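Local coordinates for 2OG-Fe dioxygenase family protein (PDB 3PL0) that probably acts as an iron-dependent dioxygenase of the 2OG-Fe family, built on a double-stranded beta-helix of the cupin type, at residues E51-D56 / Y67-C72; G62-Y67 / I151-G156; V85-H90 / F107-N112; A146-I151 / D239-T244. All blocks are in the same frame, centred on the assembly; numbering follows the deposited sequence.

Contact 1 (E51-D56 / Y67-C72); sequences EELAPD and YRRHGC
A54 and R68 exchange two backbone hydrogen bonds, R68 N to A54 O at 2.8 Å and A54 N to R68 O at 3.0 Å, which makes them an antiparallel hydrogen-bonded pair; P55 and Y67 follow as a non-hydrogen-bonded pair. Proline suits that place, because its nitrogen has no proton to offer and the pairing asks for none.

Two arginines supply the charged and polar grip. R69 comes side-on, NE and NH2 both 3.0 Å from E52 O, with this carbonyl oxygen in the guanidinium plane. R68, bent at chi3 (-69°), runs alongside D56 and sets NH1 3.1 Å from D56 OD2. The carboxylate is met from above its plane, the two flat groups being turned 64° apart, and OD2 also takes a salt bridge from R66.

Apolar contacts fill the rest. L53 CB packs on Y67 CB at 3.7 Å, its CD2 lies against the aliphatic part of R69, and the Y67 ring meets P55 obliquely.

The arrangement is a beta hairpin in which the short strand 54-55 is laid on the edge of strand 65-77, near the surface of the cupin-type sheet.

Contact 2 (G62-Y67 / I151-G156); sequences GGHYRY and IDTEGG
Y65 lies with one ring face against G155, whose CA stands 3.6 Å from the ring centroid in a CH-pi contact; glycine fits because a side chain there would run into the ring. E154 crosses Y65 at about a right angle and brings CG to 3.3 Å from Y65 CD2. Its chain is extended beyond CG, and OE2 reaches on to the hydroxyl of Y67, which donates a bond of 2.6 Å from OH to OE2, nearly along the C-O axis of the carboxylate. The backbone N of E154 is held by D152 OD1 in an Asx turn, which shapes the loop that carries the glutamate.

H64 and T153 extend next to each other in the same direction, with the methyl CG2 of T153 over the centre of the imidazole, 3.8 Å from its centroid. R66 and I151 also run alongside one another: the methylenes of the arginine pack on I151 CD1, while its guanidinium leads away to D56.

Between the backbones, D152 N gives Y65 O a nearly straight bond of 2.8 Å. Strands 65-77 and 141-152 are thus neighbours here, with L224 of strand 217-226 touching H64, I151 and T153.

Contact 3 (V85-H90 / F107-N112); sequences VQHRAH and FEPLSN
H87 swings its imidazole across to F107 and P109 because CG stands anti to the backbone N (chi1 -164°) and the ring is turned by a chi2 of 60°. NE2 then donates to F107 O at 2.7 Å, with an N-H...O angle of 157°. The acceptor lies close to the ring plane, whereas the nitrogen is tilted from the plane of the carbonyl. Histidine suits the place, since it offers an N-H at its edge and a flat face at the same time. P109 uses that face: its CB sits 4.1 Å from the ring centroid in a CH-pi contact, nearer the ring's margin than its middle, and the two side chains cross at about a right angle.

A water links the backbones beside this bond, donating to R88 O at 2.6 Å and accepting from F107 N at 3.0 Å. Both polar backbone atoms of F107 are therefore tied to segment 85-90, one directly and one through the water.

Farther along, H90 places CB 3.9 Å from CE2 at the edge of the F107 ring, while its own ND1 bonds to E145. The F107 ring is also engaged by R68 in a cation-pi contact. Neither segment has a regular helix or strand over most of its length: this is a loop-to-loop contact, joining the connection that precedes strand 90-92 to the one after strand 103-105, its partner in a two-stranded antiparallel sheet.

Contact 4 (A146-I151 / D239-T244); sequences AHPFRI and DTLVLT
Segments 146-151 and 239-244, parts of strands 141-152 and 237-246, run antiparallel, their axes 4.6 Å apart and 164° between directions, with H147/V242 and F149/T240 as hydrogen-bonded pairs. The bridges run without interruption: F149 N meets T240 O at 2.8 Å, and V242 N meets H147 O at 3.0 Å. Proline costs the ladder with 239-244 nothing, since P148 is in a non-hydrogen-bonded pair with L241; on its other side it turns its ring, not an N-H, to R69 of strand 65-77.

R150 and D239 form the polar end. They lie side by side with guanidinium and carboxylate only 15° from coplanar, and each oxygen is engaged on its syn lone pair: NE to OD1 at 2.7 Å, NH2 to OD2 at 2.8 Å. Such a bidentate pairing holds both groups flat and resists rotation of either. R150 CG is anti to the backbone N and the chain bends at chi3 (-68°), which turns the guanidinium alongside the aspartate; its NH1 goes on to E51.

On the same face A146 CB packs against L243 CD2 at 3.6 Å, and P148 against L241 CD1. The other face carries F149, whose ring edge receives V242 CG2 at 3.9 Å and whose CB touches T240 OG1. H147 NE2 and T244 OG1 share a water, while the H147 ring stacks on H70 and meets H90 edge-to-face.

Within the large antiparallel sheet, strand 65-77 flanks 141-152 and strand 172-181 flanks 237-246. Helix 118-134 packs on the face of A146, L241 and L243 through W120, L124 and L127.

How the contacts relate
Contacts 1, 2 and 4 are successive seams of one antiparallel sheet, in the order 54-55, 65-77, 141-152, 237-246. Contacts 1 and 2 share Y67, contacts 2 and 4 share I151, and Y67 O to R150 N (2.8 Å) joins the central strands. D56 ties contact 1 to contact 2 through its OD2, 2.8 Å from R66 NE. Contact 3 lies beside contact 1, centres about 9 Å apart: R69 NH1 reaches P109 O at 3.0 Å. It is remote from contact 2, about 22 Å between centres. H70, H90 and H147 gather where contacts 1, 3 and 4 meet. Bound glycerol, probably from the crystallisation liquor, lies close to L53, D152 and R150.

Contact 1 (E51-D56 / Y67-C72)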
# COMPACT_ATOMS: atom_id res chain seq x y z
N GLU A 51 -0.16 8.54 14.14
CA GLU A 51 -0.97 9.41 15.00
C GLU A 51 -0.95 10.87 14.50
O GLU A 51 -1.62 11.73 15.08
CB GLU A 51 -0.48 9.37 16.45
CG GLU A 51 -0.37 7.99 17.01
CD GLU A 51 -1.69 7.24 17.00
OE1 GLU A 51 -2.77 7.89 17.12
OE2 GLU A 51 -1.65 6.00 16.84
N GLU A 52 -0.22 11.15 13.42
CA GLU A 52 0.01 12.53 12.97
C GLU A 52 -0.24 12.70 11.49
O GLU A 52 0.40 13.55 10.85
CB GLU A 52 1.44 12.92 13.23
CG GLU A 52 1.85 12.89 14.70
CD GLU A 52 3.31 13.33 14.88
OE1 GLU A 52 4.16 13.07 13.99
OE2 GLU A 52 3.61 13.96 15.92
N LEU A 53 -1.13 11.90 10.91
CA LEU A 53 -1.43 12.05 9.50
C LEU A 53 -2.39 13.23 9.33
O LEU A 53 -3.15 13.56 10.26
CB LEU A 53 -1.97 10.75 8.90
CG LEU A 53 -1.05 9.54 8.99
CD1 LEU A 53 -1.80 8.26 8.51
CD2 LEU A 53 0.27 9.73 8.24
N ALA A 54 -2.35 13.87 8.16
CA ALA A 54 -3.18 15.06 7.90
C ALA A 54 -4.57 14.67 7.39
O ALA A 54 -4.73 13.70 6.66
CB ALA A 54 -2.51 15.96 6.92
N PRO A 55 -5.60 15.45 7.76
CA PRO A 55 -6.93 15.11 7.28
C PRO A 55 -6.95 15.28 5.79
O PRO A 55 -6.32 16.22 5.30
CB PRO A 55 -7.85 16.12 7.97
CG PRO A 55 -6.93 17.23 8.44
CD PRO A 55 -5.57 16.65 8.62
N ASP A 56 -7.60 14.36 5.08
CA ASP A 56 -7.81 14.46 3.65
C ASP A 56 -9.21 15.03 3.47
O ASP A 56 -10.20 14.32 3.57
CB ASP A 56 -7.69 13.07 2.98
CG ASP A 56 -8.08 13.06 1.49
OD1 ASP A 56 -8.46 14.12 0.95
OD2 ASP A 56 -8.03 11.96 0.85
N TYR A 67 -7.28 10.15 6.93
CA TYR A 67 -6.05 10.87 7.14
C TYR A 67 -4.92 10.24 6.36
O TYR A 67 -4.83 8.99 6.24
CB TYR A 67 -5.69 10.84 8.62
CG TYR A 67 -6.81 11.35 9.52
CD1 TYR A 67 -7.87 10.52 9.90
CD2 TYR A 67 -6.81 12.66 9.96
CE1 TYR A 67 -8.90 10.98 10.69
CE2 TYR A 67 -7.83 13.12 10.78
CZ TYR A 67 -8.86 12.29 11.14
OH TYR A 67 -9.87 12.78 11.93
N ARG A 68 -4.00 11.07 5.90
CA ARG A 68 -2.89 10.59 5.08
C ARG A 68 -1.78 11.62 4.98
O ARG A 68 -1.89 12.76 5.43
CB ARG A 68 -3.39 10.29 3.67
CG ARG A 68 -3.79 11.54 2.88
CD ARG A 68 -4.70 11.27 1.75
NE ARG A 68 -4.03 10.53 0.68
CZ ARG A 68 -4.66 9.99 -0.37
NH1 ARG A 68 -5.97 10.12 -0.51
NH2 ARG A 68 -3.96 9.32 -1.27
N ARG A 69 -0.70 11.14 4.40
CA ARG A 69 0.41 11.95 3.94
C ARG A 69 0.96 11.24 2.72
O ARG A 69 0.50 10.12 2.40
CB ARG A 69 1.48 12.08 5.00
CG ARG A 69 1.13 13.03 6.14
CD ARG A 69 2.26 13.09 7.11
NE ARG A 69 1.87 13.93 8.22
CZ ARG A 69 1.81 15.26 8.19
NH1 ARG A 69 2.20 15.96 7.13
NH2 ARG A 69 1.38 15.88 9.26
N HIS A 70 1.86 11.92 2.00
CA HIS A 70 2.32 11.49 0.68
C HIS A 70 3.79 11.85 0.49
O HIS A 70 4.26 12.90 0.96
CB HIS A 70 1.43 12.14 -0.38
CG HIS A 70 1.79 11.81 -1.80
ND1 HIS A 70 1.93 12.78 -2.77
CD2 HIS A 70 1.97 10.62 -2.42
CE1 HIS A 70 2.21 12.19 -3.92
NE2 HIS A 70 2.22 10.88 -3.74
N GLY A 71 4.55 10.96 -0.14
CA GLY A 71 5.95 11.22 -0.38
C GLY A 71 6.43 10.34 -1.50
O GLY A 71 5.90 9.23 -1.68
N CYS A 72 7.45 10.81 -2.23
CA CYS A 72 7.90 10.08 -3.41
C CYS A 72 9.42 9.92 -3.41
O CYS A 72 10.18 10.73 -2.81
CB CYS A 72 7.46 10.79 -4.68
SG CYS A 72 5.64 11.00 -4.82

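Contact 2 (G62-Y67 / I151-G156)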
# COMPACT_ATOMS: atom_id res chain seq x y z
N GLY A 62 -19.37 11.44 2.36
CA GLY A 62 -20.00 10.87 3.54
C GLY A 62 -19.36 9.57 4.00
O GLY A 62 -19.90 8.86 4.84
N GLY A 63 -18.19 9.26 3.45
CA GLY A 63 -17.41 8.13 3.89
C GLY A 63 -16.66 8.35 5.20
O GLY A 63 -16.66 9.45 5.80
N HIS A 64 -16.03 7.28 5.68
CA HIS A 64 -15.28 7.36 6.90
C HIS A 64 -14.17 8.36 6.71
O HIS A 64 -13.63 8.53 5.60
CB HIS A 64 -14.66 6.00 7.29
CG HIS A 64 -15.64 5.05 7.90
ND1 HIS A 64 -15.67 3.71 7.58
CD2 HIS A 64 -16.68 5.26 8.74
CE1 HIS A 64 -16.64 3.12 8.26
NE2 HIS A 64 -17.29 4.04 8.95
N TYR A 65 -13.82 8.99 7.80
CA TYR A 65 -12.80 10.01 7.81
C TYR A 65 -11.44 9.44 7.46
O TYR A 65 -10.99 8.41 8.05
CB TYR A 65 -12.68 10.65 9.19
CG TYR A 65 -13.85 11.50 9.64
CD1 TYR A 65 -14.91 11.80 8.81
CD2 TYR A 65 -13.86 12.03 10.92
CE1 TYR A 65 -15.99 12.59 9.26
CE2 TYR A 65 -14.92 12.82 11.38
CZ TYR A 65 -15.98 13.10 10.54
OH TYR A 65 -17.01 13.90 11.01
N ARG A 66 -10.78 10.12 6.53
CA ARG A 66 -9.47 9.70 6.02
C ARG A 66 -8.36 10.69 6.38
O ARG A 66 -8.50 11.87 6.21
CB ARG A 66 -9.55 9.53 4.51
CG ARG A 66 -8.25 8.98 3.90
CD ARG A 66 -8.48 8.35 2.57
NE ARG A 66 -8.82 9.34 1.56
CZ ARG A 66 -9.68 9.12 0.56
NH1 ARG A 66 -10.28 7.94 0.46
NH2 ARG A 66 -9.93 10.06 -0.35
N TYR A 67 -7.28 10.15 6.93
CA TYR A 67 -6.05 10.87 7.14
C TYR A 67 -4.92 10.24 6.36
O TYR A 67 -4.83 8.99 6.24
CB TYR A 67 -5.69 10.84 8.62
CG TYR A 67 -6.81 11.35 9.52
CD1 TYR A 67 -7.87 10.52 9.90
CD2 TYR A 67 -6.81 12.66 9.96
CE1 TYR A 67 -8.90 10.98 10.69
CE2 TYR A 67 -7.83 13.12 10.78
CZ TYR A 67 -8.86 12.29 11.14
OH TYR A 67 -9.87 12.78 11.93
N ILE A 151 -7.88 5.34 8.34
CA ILE A 151 -9.30 5.52 8.12
C ILE A 151 -9.95 5.36 9.50
O ILE A 151 -9.78 4.33 10.16
CB ILE A 151 -9.86 4.47 7.17
CG1 ILE A 151 -9.14 4.42 5.83
CG2 ILE A 151 -11.33 4.75 6.87
CD1 ILE A 151 -9.17 5.70 5.02
N ASP A 152 -10.70 6.37 9.91
CA ASP A 152 -11.28 6.45 11.26
C ASP A 152 -12.79 6.50 11.16
O ASP A 152 -13.35 7.31 10.41
CB ASP A 152 -10.77 7.72 11.96
CG ASP A 152 -10.91 7.66 13.46
OD1 ASP A 152 -11.98 7.30 13.96
OD2 ASP A 152 -9.94 8.00 14.14
N THR A 153 -13.45 5.63 11.93
CA THR A 153 -14.90 5.51 11.91
C THR A 153 -15.56 6.55 12.85
O THR A 153 -16.75 6.50 13.08
CB THR A 153 -15.34 4.06 12.27
OG1 THR A 153 -15.01 3.78 13.63
CG2 THR A 153 -14.62 2.98 11.37
N GLU A 154 -14.80 7.50 13.40
CA GLU A 154 -15.42 8.55 14.26
C GLU A 154 -16.44 9.39 13.55
O GLU A 154 -17.19 10.16 14.17
CB GLU A 154 -14.36 9.51 14.80
CG GLU A 154 -13.57 10.23 13.69
CD GLU A 154 -12.26 10.91 14.17
OE1 GLU A 154 -12.17 11.18 15.37
OE2 GLU A 154 -11.34 11.18 13.34
N GLY A 155 -16.38 9.36 12.23
CA GLY A 155 -17.37 10.02 11.42
C GLY A 155 -17.56 9.30 10.10
O GLY A 155 -16.68 8.58 9.65
N GLY A 156 -18.72 9.50 9.49
CA GLY A 156 -19.00 8.95 8.19
C GLY A 156 -19.55 7.54 8.21
O GLY A 156 -19.66 6.92 9.26

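Contact 3 (V85-H90 / F107-N112)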
# COMPACT_ATOMS: atom_id res chain seq x y z
N VAL A 85 12.59 12.61 -3.78
CA VAL A 85 12.41 13.54 -4.87
C VAL A 85 11.47 14.61 -4.34
O VAL A 85 10.78 14.40 -3.33
CB VAL A 85 11.81 12.89 -6.13
CG1 VAL A 85 12.54 11.58 -6.45
CG2 VAL A 85 10.29 12.66 -6.02
N GLN A 86 11.46 15.76 -5.02
CA GLN A 86 10.70 16.90 -4.55
C GLN A 86 9.23 16.57 -4.42
O GLN A 86 8.68 15.83 -5.25
CB GLN A 86 10.86 18.08 -5.49
CG GLN A 86 10.21 19.35 -4.96
CD GLN A 86 10.80 20.60 -5.59
OE1 GLN A 86 11.51 21.36 -4.93
NE2 GLN A 86 10.53 20.80 -6.87
N HIS A 87 8.59 17.11 -3.38
CA HIS A 87 7.15 16.88 -3.13
C HIS A 87 6.33 17.16 -4.39
O HIS A 87 6.63 18.08 -5.13
CB HIS A 87 6.65 17.72 -1.97
CG HIS A 87 5.32 17.26 -1.43
ND1 HIS A 87 5.12 15.99 -0.93
CD2 HIS A 87 4.12 17.89 -1.36
CE1 HIS A 87 3.85 15.87 -0.55
NE2 HIS A 87 3.23 17.02 -0.79
N ARG A 88 5.36 16.32 -4.67
CA ARG A 88 4.63 16.43 -5.92
C ARG A 88 3.21 15.93 -5.75
O ARG A 88 2.89 15.27 -4.77
CB ARG A 88 5.35 15.65 -7.04
CG ARG A 88 5.51 14.15 -6.79
CD ARG A 88 6.10 13.42 -7.96
NE ARG A 88 5.17 13.31 -9.11
CZ ARG A 88 4.09 12.52 -9.17
NH1 ARG A 88 3.74 11.73 -8.14
NH2 ARG A 88 3.34 12.50 -10.29
N ALA A 89 2.38 16.26 -6.73
CA ALA A 89 0.98 15.88 -6.69
C ALA A 89 0.76 14.44 -7.10
O ALA A 89 1.57 13.84 -7.82
CB ALA A 89 0.19 16.81 -7.59
N HIS A 90 -0.37 13.90 -6.67
CA HIS A 90 -0.74 12.56 -7.00
C HIS A 90 -1.82 12.66 -8.08
O HIS A 90 -2.78 13.39 -7.88
CB HIS A 90 -1.24 11.82 -5.75
CG HIS A 90 -1.76 10.45 -6.06
ND1 HIS A 90 -0.94 9.43 -6.48
CD2 HIS A 90 -3.02 9.97 -6.10
CE1 HIS A 90 -1.67 8.36 -6.75
NE2 HIS A 90 -2.94 8.66 -6.52
N PHE A 107 -1.16 16.54 -1.25
CA PHE A 107 -1.32 16.05 0.09
C PHE A 107 -0.16 16.57 0.88
O PHE A 107 0.76 17.15 0.33
CB PHE A 107 -1.28 14.53 0.10
CG PHE A 107 -2.40 13.91 -0.64
CD1 PHE A 107 -3.72 14.11 -0.23
CD2 PHE A 107 -2.16 13.12 -1.76
CE1 PHE A 107 -4.76 13.54 -0.91
CE2 PHE A 107 -3.21 12.53 -2.46
CZ PHE A 107 -4.52 12.74 -2.03
N GLU A 108 -0.21 16.36 2.19
CA GLU A 108 0.87 16.80 3.06
C GLU A 108 2.05 15.80 3.00
O GLU A 108 1.84 14.57 2.89
CB GLU A 108 0.35 16.91 4.49
CG GLU A 108 -0.74 17.95 4.72
CD GLU A 108 -0.24 19.37 4.43
OE1 GLU A 108 0.82 19.75 4.98
OE2 GLU A 108 -0.91 20.09 3.66
N PRO A 109 3.28 16.32 3.03
CA PRO A 109 4.44 15.45 2.98
C PRO A 109 4.65 14.56 4.21
O PRO A 109 4.32 14.90 5.34
CB PRO A 109 5.63 16.41 2.81
CG PRO A 109 5.08 17.79 3.00
CD PRO A 109 3.62 17.75 3.07
N LEU A 110 5.26 13.42 3.95
CA LEU A 110 5.69 12.52 4.99
C LEU A 110 6.61 13.25 5.96
O LEU A 110 7.31 14.22 5.60
CB LEU A 110 6.47 11.36 4.36
CG LEU A 110 5.84 10.55 3.24
CD1 LEU A 110 6.84 9.53 2.64
CD2 LEU A 110 4.55 9.87 3.74
N SER A 111 6.61 12.77 7.20
CA SER A 111 7.53 13.26 8.18
C SER A 111 8.94 13.00 7.70
O SER A 111 9.31 11.89 7.33
CB SER A 111 7.32 12.55 9.51
OG SER A 111 8.53 12.47 10.23
N ASN A 112 9.77 14.02 7.79
CA ASN A 112 11.15 13.84 7.46
C ASN A 112 11.89 12.84 8.38
O ASN A 112 12.73 12.08 7.94
CB ASN A 112 11.84 15.20 7.50
CG ASN A 112 13.10 15.18 6.76
OD1 ASN A 112 14.15 15.27 7.36
ND2 ASN A 112 13.02 14.96 5.45
O HOH W 1 1.15 15.36 -2.79

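Contact 4 (A146-I151 / D239-T244)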
# COMPACT_ATOMS: atom_id res chain seq x y z
N ALA A 146 4.58 6.79 -1.72
CA ALA A 146 4.22 6.23 -0.44
C ALA A 146 2.97 6.95 0.06
O ALA A 146 2.96 8.18 0.11
CB ALA A 146 5.33 6.40 0.53
N HIS A 147 1.95 6.20 0.45
CA HIS A 147 0.72 6.78 0.99
C HIS A 147 0.35 6.12 2.32
O HIS A 147 -0.35 5.09 2.34
CB HIS A 147 -0.41 6.51 0.01
CG HIS A 147 -0.19 7.05 -1.36
ND1 HIS A 147 -0.71 8.26 -1.75
CD2 HIS A 147 0.45 6.54 -2.44
CE1 HIS A 147 -0.39 8.48 -3.02
NE2 HIS A 147 0.32 7.45 -3.46
N PRO A 148 0.82 6.66 3.43
CA PRO A 148 0.34 6.17 4.73
C PRO A 148 -1.08 6.65 4.97
O PRO A 148 -1.38 7.83 4.72
CB PRO A 148 1.26 6.81 5.74
CG PRO A 148 1.83 8.03 5.04
CD PRO A 148 1.89 7.67 3.59
N PHE A 149 -1.93 5.75 5.43
CA PHE A 149 -3.35 6.03 5.61
C PHE A 149 -3.80 5.69 7.01
O PHE A 149 -3.40 4.66 7.53
CB PHE A 149 -4.18 5.15 4.70
CG PHE A 149 -4.22 5.58 3.27
CD1 PHE A 149 -4.90 6.72 2.88
CD2 PHE A 149 -3.59 4.82 2.29
CE1 PHE A 149 -4.95 7.09 1.54
CE2 PHE A 149 -3.64 5.18 0.96
CZ PHE A 149 -4.34 6.32 0.57
N ARG A 150 -4.72 6.48 7.55
CA ARG A 150 -5.61 6.02 8.63
C ARG A 150 -7.03 6.33 8.24
O ARG A 150 -7.34 7.46 7.89
CB ARG A 150 -5.31 6.70 9.96
CG ARG A 150 -6.40 6.50 11.04
CD ARG A 150 -5.98 6.93 12.41
NE ARG A 150 -4.94 6.07 12.94
CZ ARG A 150 -4.29 6.26 14.08
NH1 ARG A 150 -4.56 7.27 14.91
NH2 ARG A 150 -3.38 5.38 14.43
N ILE A 151 -7.88 5.34 8.34
CA ILE A 151 -9.30 5.52 8.12
C ILE A 151 -9.95 5.36 9.50
O ILE A 151 -9.78 4.33 10.16
CB ILE A 151 -9.86 4.47 7.17
CG1 ILE A 151 -9.14 4.42 5.83
CG2 ILE A 151 -11.33 4.75 6.87
CD1 ILE A 151 -9.17 5.70 5.02
N ASP A 239 -5.05 1.35 9.99
CA ASP A 239 -3.84 1.94 9.48
C ASP A 239 -3.17 1.03 8.50
O ASP A 239 -2.97 -0.15 8.80
CB ASP A 239 -2.85 2.15 10.64
CG ASP A 239 -3.38 3.16 11.69
OD1 ASP A 239 -4.18 4.02 11.31
OD2 ASP A 239 -2.97 3.10 12.86
N THR A 240 -2.80 1.60 7.36
CA THR A 240 -2.10 0.91 6.28
C THR A 240 -1.05 1.87 5.68
O THR A 240 -1.04 3.13 5.93
CB THR A 240 -3.06 0.50 5.16
OG1 THR A 240 -3.88 1.62 4.79
CG2 THR A 240 -3.93 -0.66 5.56
N LEU A 241 -0.15 1.28 4.91
CA LEU A 241 0.81 2.00 4.08
C LEU A 241 0.75 1.44 2.69
O LEU A 241 1.04 0.26 2.53
CB LEU A 241 2.21 1.78 4.61
CG LEU A 241 3.33 2.40 3.78
CD1 LEU A 241 3.23 3.95 3.69
CD2 LEU A 241 4.66 1.98 4.40
N VAL A 242 0.42 2.26 1.70
CA VAL A 242 0.43 1.82 0.30
C VAL A 242 1.67 2.36 -0.41
O VAL A 242 1.94 3.57 -0.38
CB VAL A 242 -0.84 2.27 -0.44
CG1 VAL A 242 -0.77 1.88 -1.96
CG2 VAL A 242 -2.10 1.66 0.27
N LEU A 243 2.44 1.46 -1.00
CA LEU A 243 3.65 1.83 -1.76
C LEU A 243 3.41 1.42 -3.20
O LEU A 243 3.00 0.27 -3.48
CB LEU A 243 4.90 1.14 -1.21
CG LEU A 243 5.32 1.36 0.26
CD1 LEU A 243 6.46 0.41 0.73
CD2 LEU A 243 5.69 2.81 0.50
N THR A 244 3.62 2.33 -4.14
CA THR A 244 3.47 1.98 -5.51
C THR A 244 4.81 2.10 -6.22
O THR A 244 5.60 3.03 -5.95
CB THR A 244 2.42 2.84 -6.23
OG1 THR A 244 2.85 4.19 -6.25
CG2 THR A 244 1.08 2.73 -5.54
O HOH W 2 0.62 5.98 -6.13